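Local coordinates for protein cytosolic malate dehydrogenase (Trichomonas vaginalis, PDB 4UUO) that probably catalyses the NAD+-dependent interconversion of malate and oxaloacetate in the cytosol, at residues E2-L7 with G78-F83; R22-D27 with P61-I66; V179-N184 with I283-V288; V190-H195 with L302-W307. One frame throughout, in Å; residues are numbered along the deposited sequence. Where two conformers were deposited one is given.

From the N terminus, strand 4-8 leads into helix 14-25. Contact 1 closes the long loop between 2-7 and 78-83, joining two central strands of the NAD-binding domain. Contact 2 lies wholly within that loop, where 22-27 meets the start of edge strand 63-69; the two contacts touch through I23, which packs on I6 and F83. The chain then moves to the C-terminal domain. There contact 3 joins 179-184 to 283-288, and contact 4 joins 190-195 to 302-307. The segments of these two alternate, so their loops cross, and they are joined by a probable hydrogen bond from W182 NE1 to D192 OD2. Contacts 1 and 3 stand about 25 Å apart between centres, on opposite sides of the chain's centre.

Contact 1: residues E2-L7 with G78-F83; sequences EPIHIL and GVDVAF
L7 and V81 share the straightest bond of this pairing: L7 N donates to V81 O at 2.8 Å with an N-H...O angle of 179°. F83 N then reaches L7 O at 2.7 Å, and the bridges I6 with V81 and L7 with A82 fix a parallel register, the two short strand axes lying 18° apart. Side chains pack closely along this half. On one face I6 and V81 lie side by side, CG1 of I6 being 4.1 Å from CB of V81. Because I6 CG1 sits beside the backbone N (chi1 -62°), the other branch, CG2, is carried to the edge of the F83 ring, in its plane and 3.7 Å from CE2. The other face holds L7 CD2, 4.1 Å from A82 CB. These are the first and fourth strands of the Rossmann fold, neighbours at the middle of its 3-2-1-4-5-6 sheet. F83 approaches V127, predicted to bind NAD+, and I23 of helix 14-25 packs on both I6 and F83. The opposite end is looser and partly open to solvent at H5 and D80. H5 O still accepts D80 N at 2.7 Å, but V81 N adds a weak bond at 3.4 Å, and H5 N reaches D80 OD1 only weakly, at 3.3 Å. The H5 ring turns to H37 instead, its ND1 hydrogen-bonded to NE2 of that residue, while G78 O rests near H5 CB.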
loop_
_atom_site.group_PDB
_atom_site.type_symbol
_atom_site.label_atom_id
_atom_site.label_comp_id
_atom_site.label_asym_id
_atom_site.label_seq_id
_atom_site.Cartn_x
_atom_site.Cartn_y
_atom_site.Cartn_z
ATOM N N GLU A 2 -18.639 -9.758 15.910
ATOM C CA GLU A 2 -17.205 -9.908 16.145
ATOM C C GLU A 2 -16.254 -9.238 15.122
ATOM O O GLU A 2 -15.076 -9.051 15.437
ATOM C CB GLU A 2 -16.853 -11.395 16.235
ATOM C CG GLU A 2 -16.730 -12.093 14.897
ATOM C CD GLU A 2 -16.228 -13.514 15.035
ATOM O OE1 GLU A 2 -16.038 -13.965 16.186
ATOM O OE2 GLU A 2 -16.024 -14.181 13.998
ATOM N N PRO A 3 -16.725 -8.893 13.901
ATOM C CA PRO A 3 -15.746 -8.154 13.091
ATOM C C PRO A 3 -15.488 -6.758 13.652
ATOM O O PRO A 3 -16.393 -6.153 14.233
ATOM C CB PRO A 3 -16.406 -8.080 11.710
ATOM C CG PRO A 3 -17.859 -8.238 11.981
ATOM C CD PRO A 3 -17.934 -9.209 13.117
ATOM N N ILE A 4 -14.269 -6.257 13.490
ATOM C CA ILE A 4 -13.901 -4.984 14.096
ATOM C C ILE A 4 -14.140 -3.795 13.155
ATOM O O ILE A 4 -13.807 -3.833 11.964
ATOM C CB ILE A 4 -12.425 -4.994 14.566
ATOM C CG1 ILE A 4 -12.026 -3.615 15.112
ATOM C CG2 ILE A 4 -11.497 -5.459 13.449
ATOM C CD1 ILE A 4 -10.612 -3.535 15.617
ATOM N N HIS A 5 -14.729 -2.741 13.712
ATOM C CA HIS A 5 -15.080 -1.555 12.948
ATOM C C HIS A 5 -13.998 -0.497 13.067
ATOM O O HIS A 5 -13.763 0.063 14.142
ATOM C CB HIS A 5 -16.438 -1.021 13.406
ATOM C CG HIS A 5 -17.571 -1.940 13.073
ATOM N ND1 HIS A 5 -18.459 -1.687 12.045
ATOM C CD2 HIS A 5 -17.939 -3.132 13.597
ATOM C CE1 HIS A 5 -19.335 -2.672 11.970
ATOM N NE2 HIS A 5 -19.041 -3.565 12.900
ATOM N N ILE A 6 -13.340 -0.241 11.942
ATOM C CA ILE A 6 -12.174 0.627 11.901
ATOM C C ILE A 6 -12.420 1.807 10.974
ATOM O O ILE A 6 -12.739 1.631 9.798
ATOM C CB ILE A 6 -10.928 -0.152 11.440
ATOM C CG1 ILE A 6 -10.621 -1.277 12.437
ATOM C CG2 ILE A 6 -9.740 0.789 11.267
ATOM C CD1 ILE A 6 -9.614 -2.286 11.954
ATOM N N LEU A 7 -12.275 3.011 11.518
ATOM C CA LEU A 7 -12.557 4.232 10.776
ATOM C C LEU A 7 -11.297 4.910 10.252
ATOM O O LEU A 7 -10.306 5.055 10.969
ATOM C CB LEU A 7 -13.335 5.216 11.654
ATOM C CG LEU A 7 -13.467 6.639 11.099
ATOM C CD1 LEU A 7 -14.499 6.709 9.976
ATOM C CD2 LEU A 7 -13.788 7.624 12.205
ATOM N N GLY A 78 -20.201 2.942 16.164
ATOM C CA GLY A 78 -19.764 1.619 16.574
ATOM C C GLY A 78 -18.320 1.230 16.316
ATOM O O GLY A 78 -17.978 0.049 16.432
ATOM N N VAL A 79 -17.467 2.198 15.983
ATOM C CA VAL A 79 -16.084 1.884 15.622
ATOM C C VAL A 79 -15.221 1.595 16.853
ATOM O O VAL A 79 -15.452 2.135 17.938
ATOM C CB VAL A 79 -15.423 3.022 14.785
ATOM C CG1 VAL A 79 -16.152 3.211 13.457
ATOM C CG2 VAL A 79 -15.371 4.321 15.568
ATOM N N ASP A 80 -14.231 0.725 16.674
ATOM C CA ASP A 80 -13.322 0.353 17.750
ATOM C C ASP A 80 -11.986 1.075 17.605
ATOM O O ASP A 80 -11.252 1.239 18.579
ATOM C CB ASP A 80 -13.096 -1.162 17.761
ATOM C CG ASP A 80 -14.381 -1.945 17.963
ATOM O OD1 ASP A 80 -15.060 -2.244 16.960
ATOM O OD2 ASP A 80 -14.709 -2.266 19.127
ATOM N N VAL A 81 -11.675 1.490 16.380
ATOM C CA VAL A 81 -10.431 2.194 16.082
ATOM C C VAL A 81 -10.703 3.350 15.129
ATOM O O VAL A 81 -11.383 3.180 14.115
ATOM C CB VAL A 81 -9.371 1.256 15.448
ATOM C CG1 VAL A 81 -8.150 2.051 14.981
ATOM C CG2 VAL A 81 -8.963 0.155 16.421
ATOM N N ALA A 82 -10.176 4.525 15.454
ATOM C CA ALA A 82 -10.333 5.682 14.583
ATOM C C ALA A 82 -8.978 6.239 14.170
ATOM O O ALA A 82 -8.185 6.673 15.010
ATOM C CB ALA A 82 -11.159 6.759 15.266
ATOM N N PHE A 83 -8.715 6.208 12.869
ATOM C CA PHE A 83 -7.551 6.870 12.315
ATOM C C PHE A 83 -7.971 8.246 11.826
ATOM O O PHE A 83 -8.476 8.396 10.711
ATOM C CB PHE A 83 -6.942 6.055 11.174
ATOM C CG PHE A 83 -6.333 4.752 11.610
ATOM C CD1 PHE A 83 -5.068 4.721 12.178
ATOM C CD2 PHE A 83 -7.020 3.554 11.444
ATOM C CE1 PHE A 83 -4.497 3.523 12.570
ATOM C CE2 PHE A 83 -6.453 2.348 11.839
ATOM C CZ PHE A 83 -5.190 2.335 12.405
#

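Contact 2: residues R22-D27 with P61-I66; sequences RIAKGD and PNVAGI
A24 and G26 meet N62 and V63 in a van der Waals contact between the C-terminal end of helix 14-25 and the beginning of edge strand 63-69, with no hydrogen bond across it. The first bond of the N62 side chain is directed at the helix end. Its CB lies 3.3 Å from A24 O and 3.5 Å from K25 O, and its CG, anti to the backbone N (chi1 -175°), lies 3.7 Å from CA of G26. The amide was deposited in two conformers, so its exact placing is doubtful; in the one given, ND2 donates to R32 O. Beside it, the CG2 branch of V63 touches A24 CB at 3.5 Å. This helix of the Rossmann fold starts within the glycine-rich segment 10-16, predicted to bind NAD+, and at the contact its far end lies beside the outermost strand of the sheet. The helix stops in a Schellman motif: G26, with positive phi (116°), is the C-prime residue, D27 N bonds R22 O at 3.0 Å and G26 N bonds I23 O weakly. The turn thereby brings D27 back beside R22, whose NE forms a salt bridge to the anti lone pair of D27 OD2 at 3.1 Å, the oxygen lying in the guanidinium plane. K25 NZ to D27 OD1, at 3.7 Å, is the long member of this three-residue network. On this side K25 of the second subunit packs on R22 and D27, while R22 NH1 also bonds N245 OD1.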
loop_
_atom_site.group_PDB
_atom_site.type_symbol
_atom_site.label_atom_id
_atom_site.label_comp_id
_atom_site.label_asym_id
_atom_site.label_seq_id
_atom_site.Cartn_x
_atom_site.Cartn_y
_atom_site.Cartn_z
ATOM N N ARG A 22 -4.115 -1.966 3.630
ATOM C CA ARG A 22 -3.374 -2.755 4.603
ATOM C C ARG A 22 -4.313 -3.304 5.673
ATOM O O ARG A 22 -4.253 -4.484 6.018
ATOM C CB ARG A 22 -2.272 -1.925 5.245
ATOM C CG ARG A 22 -1.144 -1.569 4.307
ATOM C CD ARG A 22 0.103 -1.227 5.097
ATOM N NE ARG A 22 0.648 -2.407 5.760
ATOM C CZ ARG A 22 1.689 -2.389 6.581
ATOM N NH1 ARG A 22 2.300 -1.245 6.849
ATOM N NH2 ARG A 22 2.118 -3.513 7.138
ATOM N N ILE A 23 -5.182 -2.437 6.189
ATOM C CA ILE A 23 -6.151 -2.825 7.205
ATOM C C ILE A 23 -7.104 -3.878 6.652
ATOM O O ILE A 23 -7.428 -4.864 7.323
ATOM C CB ILE A 23 -6.951 -1.606 7.706
ATOM C CG1 ILE A 23 -6.023 -0.629 8.426
ATOM C CG2 ILE A 23 -8.089 -2.035 8.627
ATOM C CD1 ILE A 23 -6.681 0.675 8.751
ATOM N N ALA A 24 -7.531 -3.660 5.412
ATOM C CA ALA A 24 -8.469 -4.544 4.739
ATOM C C ALA A 24 -7.864 -5.920 4.458
ATOM O O ALA A 24 -8.561 -6.935 4.494
ATOM C CB ALA A 24 -8.942 -3.901 3.446
ATOM N N LYS A 25 -6.568 -5.948 4.166
ATOM C CA LYS A 25 -5.864 -7.201 3.933
ATOM C C LYS A 25 -5.820 -8.033 5.218
ATOM O O LYS A 25 -5.850 -9.264 5.180
ATOM C CB LYS A 25 -4.449 -6.928 3.419
ATOM C CG LYS A 25 -3.697 -8.176 3.017
ATOM C CD LYS A 25 -2.200 -7.967 3.097
ATOM C CE LYS A 25 -1.484 -9.307 3.065
ATOM N NZ LYS A 25 -1.999 -10.218 4.127
ATOM N N GLY A 26 -5.756 -7.344 6.355
ATOM C CA GLY A 26 -5.749 -7.994 7.650
ATOM C C GLY A 26 -4.448 -7.767 8.393
ATOM O O GLY A 26 -4.099 -8.527 9.300
ATOM N N ASP A 27 -3.733 -6.712 8.010
ATOM C CA ASP A 27 -2.414 -6.427 8.571
ATOM C C ASP A 27 -2.485 -5.916 10.008
ATOM O O ASP A 27 -1.543 -6.093 10.786
ATOM C CB ASP A 27 -1.673 -5.403 7.700
ATOM C CG ASP A 27 -1.167 -5.998 6.399
ATOM O OD1 ASP A 27 -1.566 -7.133 6.061
ATOM O OD2 ASP A 27 -0.363 -5.329 5.717
ATOM N N PRO A 61 -10.694 -11.473 1.513
ATOM C CA PRO A 61 -11.650 -12.215 2.341
ATOM C C PRO A 61 -11.780 -11.607 3.735
ATOM O O PRO A 61 -12.837 -11.704 4.351
ATOM C CB PRO A 61 -11.045 -13.625 2.403
ATOM C CG PRO A 61 -9.602 -13.440 2.093
ATOM C CD PRO A 61 -9.534 -12.296 1.130
ATOM N N ASN A 62 -10.717 -10.958 4.203
ATOM C CA ASN A 62 -10.684 -10.364 5.535
ATOM C C ASN A 62 -11.670 -9.206 5.704
ATOM O O ASN A 62 -11.954 -8.776 6.822
ATOM C CB ASN A 62 -9.261 -9.887 5.852
ATOM C CG ASN A 62 -9.117 -9.370 7.270
ATOM O OD1 ASN A 62 -9.270 -8.176 7.525
ATOM N ND2 ASN A 62 -8.825 -10.272 8.203
ATOM N N VAL A 63 -12.189 -8.694 4.591
ATOM C CA VAL A 63 -13.110 -7.557 4.649
ATOM C C VAL A 63 -14.570 -7.982 4.822
ATOM O O VAL A 63 -15.212 -8.462 3.883
ATOM C CB VAL A 63 -12.999 -6.673 3.390
ATOM C CG1 VAL A 63 -13.990 -5.516 3.459
ATOM C CG2 VAL A 63 -11.585 -6.148 3.237
ATOM N N ALA A 64 -15.088 -7.779 6.029
ATOM C CA ALA A 64 -16.455 -8.165 6.370
ATOM C C ALA A 64 -17.484 -7.182 5.816
ATOM O O ALA A 64 -18.605 -7.570 5.478
ATOM C CB ALA A 64 -16.603 -8.287 7.885
ATOM N N GLY A 65 -17.104 -5.911 5.729
ATOM C CA GLY A 65 -18.011 -4.886 5.241
ATOM C C GLY A 65 -17.367 -3.525 5.052
ATOM O O GLY A 65 -16.237 -3.287 5.483
ATOM N N ILE A 66 -18.095 -2.625 4.401
ATOM C CA ILE A 66 -17.584 -1.289 4.109
ATOM C C ILE A 66 -18.629 -0.191 4.308
ATOM O O ILE A 66 -19.676 -0.179 3.655
ATOM C CB ILE A 66 -17.054 -1.194 2.663
ATOM C CG1 ILE A 66 -15.812 -2.074 2.490
ATOM C CG2 ILE A 66 -16.752 0.262 2.297
ATOM C CD1 ILE A 66 -15.339 -2.195 1.058
#

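Contact 3: residues V179-N184 with I283-V288; sequences VCIWGN and IFSFPV
G183 and S285 form an antiparallel hydrogen-bonded pair, a single bridge that ties two sheets of the C-terminal domain together, strand 176-182 of one to strand 283-290 of the other. G183 N gives a bond to S285 O at 3.1 Å, and S285 N returns one to G183 O at 3.0 Å. Around the bridge, rings close the packing. G183 CA sits over the centre of the F284 ring, 3.5 Å from its centroid, as a CH-pi contact, with G183 N over the same ring. P287 CD lies over one face of the W182 six-membered ring, 3.4 Å from its centroid, while F286 CD1 meets W182 CZ3 at 3.7 Å with the planes at 70°. P287 CB touches C180 CB. The S285 torsion (chi1 -175°) turns OG toward I181 O, to which it donates at 2.7 Å from above the carbonyl plane; OG is also bonded to T154 OG1. Further out, L312 of helix 306-329 packs on W182 and F284, and the chain runs on through N184 to H185, the predicted proton acceptor. The indole NE1 donates to D192 OD2.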
loop_
_atom_site.group_PDB
_atom_site.type_symbol
_atom_site.label_atom_id
_atom_site.label_comp_id
_atom_site.label_asym_id
_atom_site.label_seq_id
_atom_site.Cartn_x
_atom_site.Cartn_y
_atom_site.Cartn_z
ATOM N N VAL A 179 14.488 3.123 20.994
ATOM C CA VAL A 179 14.494 4.510 20.550
ATOM C C VAL A 179 13.159 5.116 20.947
ATOM O O VAL A 179 12.221 4.386 21.275
ATOM C CB VAL A 179 14.708 4.651 19.023
ATOM C CG1 VAL A 179 15.970 3.916 18.583
ATOM C CG2 VAL A 179 13.494 4.151 18.262
ATOM N N CYS A 180 13.067 6.442 20.932
ATOM C CA CYS A 180 11.793 7.094 21.204
ATOM C C CYS A 180 11.776 8.546 20.757
ATOM O O CYS A 180 12.812 9.209 20.691
ATOM C CB CYS A 180 11.442 7.016 22.695
ATOM S SG CYS A 180 12.627 7.822 23.807
ATOM N N ILE A 181 10.578 9.021 20.443
ATOM C CA ILE A 181 10.341 10.429 20.199
ATOM C C ILE A 181 9.609 11.023 21.411
ATOM O O ILE A 181 8.647 10.429 21.907
ATOM C CB ILE A 181 9.518 10.646 18.903
ATOM C CG1 ILE A 181 10.333 10.245 17.663
ATOM C CG2 ILE A 181 9.038 12.089 18.800
ATOM C CD1 ILE A 181 11.505 11.178 17.341
ATOM N N TRP A 182 10.085 12.172 21.897
ATOM C CA TRP A 182 9.410 12.908 22.972
ATOM C C TRP A 182 8.650 14.131 22.450
ATOM O O TRP A 182 9.079 14.774 21.488
ATOM C CB TRP A 182 10.405 13.392 24.030
ATOM C CG TRP A 182 11.199 12.346 24.754
ATOM C CD1 TRP A 182 12.364 11.768 24.335
ATOM C CD2 TRP A 182 10.922 11.794 26.049
ATOM N NE1 TRP A 182 12.816 10.875 25.274
ATOM C CE2 TRP A 182 11.952 10.871 26.334
ATOM C CE3 TRP A 182 9.901 11.980 26.984
ATOM C CZ2 TRP A 182 11.989 10.140 27.524
ATOM C CZ3 TRP A 182 9.942 11.250 28.164
ATOM C CH2 TRP A 182 10.981 10.345 28.423
ATOM N N GLY A 183 7.537 14.460 23.102
ATOM C CA GLY A 183 6.871 15.738 22.899
ATOM C C GLY A 183 5.915 15.860 21.724
ATOM O O GLY A 183 5.052 15.007 21.510
ATOM N N ASN A 184 6.061 16.949 20.975
ATOM C CA ASN A 184 5.214 17.221 19.821
ATOM C C ASN A 184 5.607 16.354 18.624
ATOM O O ASN A 184 6.756 15.931 18.511
ATOM C CB ASN A 184 5.288 18.701 19.453
ATOM C CG ASN A 184 4.126 19.147 18.582
ATOM O OD1 ASN A 184 3.025 18.596 18.658
ATOM N ND2 ASN A 184 4.368 20.151 17.745
ATOM N N ILE A 283 -1.112 16.706 24.964
ATOM C CA ILE A 283 -0.864 15.388 24.394
ATOM C C ILE A 283 0.633 15.272 24.092
ATOM O O ILE A 283 1.132 15.866 23.134
ATOM C CB ILE A 283 -1.700 15.153 23.119
ATOM C CG1 ILE A 283 -3.169 15.482 23.386
ATOM C CG2 ILE A 283 -1.562 13.719 22.640
ATOM C CD1 ILE A 283 -3.771 14.679 24.516
ATOM N N PHE A 284 1.341 14.516 24.929
ATOM C CA PHE A 284 2.802 14.472 24.922
ATOM C C PHE A 284 3.316 13.089 24.521
ATOM O O PHE A 284 2.784 12.071 24.965
ATOM C CB PHE A 284 3.336 14.856 26.310
ATOM C CG PHE A 284 4.771 15.315 26.318
ATOM C CD1 PHE A 284 5.805 14.405 26.445
ATOM C CD2 PHE A 284 5.079 16.665 26.225
ATOM C CE1 PHE A 284 7.121 14.833 26.463
ATOM C CE2 PHE A 284 6.391 17.100 26.241
ATOM C CZ PHE A 284 7.413 16.184 26.359
ATOM N N SER A 285 4.351 13.050 23.686
ATOM C CA SER A 285 4.909 11.780 23.235
ATOM C C SER A 285 5.902 11.228 24.253
ATOM O O SER A 285 6.811 11.935 24.683
ATOM C CB SER A 285 5.581 11.937 21.866
ATOM O OG SER A 285 6.031 10.688 21.359
ATOM N N PHE A 286 5.718 9.961 24.626
ATOM C CA PHE A 286 6.583 9.288 25.591
ATOM C C PHE A 286 7.141 7.981 25.044
ATOM O O PHE A 286 6.553 7.381 24.143
ATOM C CB PHE A 286 5.818 8.988 26.885
ATOM C CG PHE A 286 5.440 10.205 27.670
ATOM C CD1 PHE A 286 6.297 10.721 28.630
ATOM C CD2 PHE A 286 4.217 10.823 27.464
ATOM C CE1 PHE A 286 5.945 11.844 29.363
ATOM C CE2 PHE A 286 3.856 11.943 28.191
ATOM C CZ PHE A 286 4.720 12.455 29.143
ATOM N N PRO A 287 8.280 7.532 25.593
ATOM C CA PRO A 287 8.664 6.131 25.414
ATOM C C PRO A 287 7.710 5.268 26.227
ATOM O O PRO A 287 7.656 5.396 27.456
ATOM C CB PRO A 287 10.095 6.074 25.961
ATOM C CG PRO A 287 10.173 7.199 26.931
ATOM C CD PRO A 287 9.269 8.279 26.389
ATOM N N VAL A 288 6.935 4.429 25.550
ATOM C CA VAL A 288 5.927 3.642 26.239
ATOM C C VAL A 288 6.025 2.157 25.916
ATOM O O VAL A 288 6.373 1.761 24.800
ATOM C CB VAL A 288 4.493 4.128 25.904
ATOM C CG1 VAL A 288 4.339 5.610 26.210
ATOM C CG2 VAL A 288 4.154 3.845 24.454
#

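Contact 4: residues V190-H195 with L302-W307; sequences VPDTTH and LELNDW
T194 and L304 approach at 7.9 Å between CA atoms, and H195 and L302 at 8.2 Å, too far for backbone bonding; the turn after strand 190-192 and the segment leading into helix 306-329 meet through side chains and a few backbone oxygens, with no hydrogen bond across. D192 OD1 accepts from T194 N at 3.2 Å, an Asx turn, and from T194 OG1 at 2.8 Å on its syn lone pair. On the other segment N305 occupies the N-cap position, its OD1 taking V308 N and, weakly, W307 N. The H195 ring is packed on both faces and at its edge. L302 CD1 stands over one face, 3.9 Å from the ring centroid in a CH-pi contact, T194 OG1 lies over the opposite face, and L304 CD2 comes in at the edge, in plane, 3.9 Å from CE1. At the far end W307, its CG turned anti to the backbone N (chi1 -177°), extends its six-membered ring to strand 190-192: P191 O lies at the ring edge, 3.4 Å from CH2, and V190 CG1 is 4.1 Å from CZ3. The first turn of the domain's last helix thus packs, through W307, on an outer strand of a small antiparallel sheet. Besides its indole donor, D192 OD2 is paired with H195 NE2, at a modelled separation too short to trust. The donors at OD1 and OD2 are consistent with an ionised D192.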
loop_
_atom_site.group_PDB
_atom_site.type_symbol
_atom_site.label_atom_id
_atom_site.label_comp_id
_atom_site.label_asym_id
_atom_site.label_seq_id
_atom_site.Cartn_x
_atom_site.Cartn_y
_atom_site.Cartn_z
ATOM N N VAL A 190 11.687 15.145 19.998
ATOM C CA VAL A 190 13.005 14.832 20.531
ATOM C C VAL A 190 13.447 13.424 20.133
ATOM O O VAL A 190 12.967 12.441 20.699
ATOM C CB VAL A 190 13.031 14.960 22.073
ATOM C CG1 VAL A 190 14.448 14.792 22.600
ATOM C CG2 VAL A 190 12.443 16.297 22.513
ATOM N N PRO A 191 14.355 13.323 19.143
ATOM C CA PRO A 191 14.930 12.020 18.791
ATOM C C PRO A 191 15.899 11.560 19.870
ATOM O O PRO A 191 17.046 12.003 19.889
ATOM C CB PRO A 191 15.662 12.294 17.467
ATOM C CG PRO A 191 15.135 13.613 16.982
ATOM C CD PRO A 191 14.816 14.379 18.228
ATOM N N ASP A 192 15.435 10.688 20.759
ATOM C CA ASP A 192 16.235 10.258 21.901
ATOM C C ASP A 192 16.926 8.925 21.624
ATOM O O ASP A 192 16.276 7.887 21.485
ATOM C CB ASP A 192 15.353 10.163 23.152
ATOM C CG ASP A 192 16.144 9.865 24.410
ATOM O OD1 ASP A 192 17.391 9.894 24.364
ATOM O OD2 ASP A 192 15.511 9.612 25.457
ATOM N N THR A 193 18.253 8.969 21.552
ATOM C CA THR A 193 19.051 7.795 21.222
ATOM C C THR A 193 20.004 7.421 22.337
ATOM O O THR A 193 21.053 6.835 22.083
ATOM C CB THR A 193 19.882 8.021 19.946
ATOM O OG1 THR A 193 20.376 9.367 19.932
ATOM C CG2 THR A 193 19.038 7.783 18.711
ATOM N N THR A 194 19.647 7.763 23.570
ATOM C CA THR A 194 20.546 7.535 24.699
ATOM C C THR A 194 20.206 6.256 25.456
ATOM O O THR A 194 20.914 5.862 26.378
ATOM C CB THR A 194 20.518 8.721 25.667
ATOM O OG1 THR A 194 19.218 8.824 26.260
ATOM C CG2 THR A 194 20.826 10.003 24.917
ATOM N N HIS A 195 19.118 5.610 25.054
ATOM C CA HIS A 195 18.720 4.336 25.637
ATOM C C HIS A 195 18.743 3.245 24.577
ATOM O O HIS A 195 18.434 2.087 24.857
ATOM C CB HIS A 195 17.323 4.429 26.247
ATOM C CG HIS A 195 16.949 5.805 26.697
ATOM N ND1 HIS A 195 17.315 6.313 27.926
ATOM C CD2 HIS A 195 16.235 6.779 26.085
ATOM C CE1 HIS A 195 16.845 7.541 28.048
ATOM N NE2 HIS A 195 16.185 7.848 26.944
ATOM N N LEU A 302 14.075 6.653 33.528
ATOM C CA LEU A 302 15.163 6.769 32.558
ATOM C C LEU A 302 16.132 7.891 32.926
ATOM O O LEU A 302 15.765 8.842 33.620
ATOM C CB LEU A 302 14.612 7.003 31.142
ATOM C CG LEU A 302 13.937 5.842 30.400
ATOM C CD1 LEU A 302 13.395 6.294 29.053
ATOM C CD2 LEU A 302 14.896 4.688 30.213
ATOM N N GLU A 303 17.370 7.767 32.457
ATOM C CA GLU A 303 18.382 8.797 32.658
ATOM C C GLU A 303 18.419 9.756 31.471
ATOM O O GLU A 303 18.849 9.390 30.372
ATOM C CB GLU A 303 19.763 8.166 32.871
ATOM C CG GLU A 303 19.857 7.239 34.072
ATOM C CD GLU A 303 19.754 7.976 35.393
ATOM O OE1 GLU A 303 20.026 9.196 35.421
ATOM O OE2 GLU A 303 19.400 7.333 36.404
ATOM N N LEU A 304 17.963 10.983 31.696
ATOM C CA LEU A 304 17.949 11.992 30.646
ATOM C C LEU A 304 19.094 12.977 30.828
ATOM O O LEU A 304 19.255 13.556 31.898
ATOM C CB LEU A 304 16.615 12.742 30.632
ATOM C CG LEU A 304 15.336 11.907 30.540
ATOM C CD1 LEU A 304 14.141 12.820 30.381
ATOM C CD2 LEU A 304 15.404 10.906 29.394
ATOM N N ASN A 305 19.889 13.164 29.782
ATOM C CA ASN A 305 20.979 14.128 29.830
ATOM C C ASN A 305 20.470 15.555 29.634
ATOM O O ASN A 305 19.276 15.777 29.422
ATOM C CB ASN A 305 22.045 13.790 28.782
ATOM C CG ASN A 305 21.447 13.390 27.446
ATOM O OD1 ASN A 305 21.196 14.234 26.588
ATOM N ND2 ASN A 305 21.220 12.097 27.266
ATOM N N ASP A 306 21.382 16.517 29.708
ATOM C CA ASP A 306 21.024 17.929 29.626
ATOM C C ASP A 306 20.480 18.294 28.250
ATOM O O ASP A 306 19.774 19.292 28.102
ATOM C CB ASP A 306 22.233 18.808 29.964
ATOM C CG ASP A 306 22.688 18.653 31.410
ATOM O OD1 ASP A 306 22.363 17.621 32.036
ATOM O OD2 ASP A 306 23.378 19.564 31.921
ATOM N N TRP A 307 20.813 17.491 27.244
ATOM C CA TRP A 307 20.275 17.706 25.908
ATOM C C TRP A 307 18.809 17.293 25.871
ATOM O O TRP A 307 17.950 18.078 25.472
ATOM C CB TRP A 307 21.075 16.936 24.853
ATOM C CG TRP A 307 20.594 17.176 23.444
ATOM C CD1 TRP A 307 20.834 18.280 22.671
ATOM C CD2 TRP A 307 19.794 16.292 22.641
ATOM N NE1 TRP A 307 20.234 18.138 21.442
ATOM C CE2 TRP A 307 19.590 16.931 21.397
ATOM C CE3 TRP A 307 19.232 15.028 22.853
ATOM C CZ2 TRP A 307 18.848 16.344 20.369
ATOM C CZ3 TRP A 307 18.494 14.450 21.829
ATOM C CH2 TRP A 307 18.310 15.107 20.604
#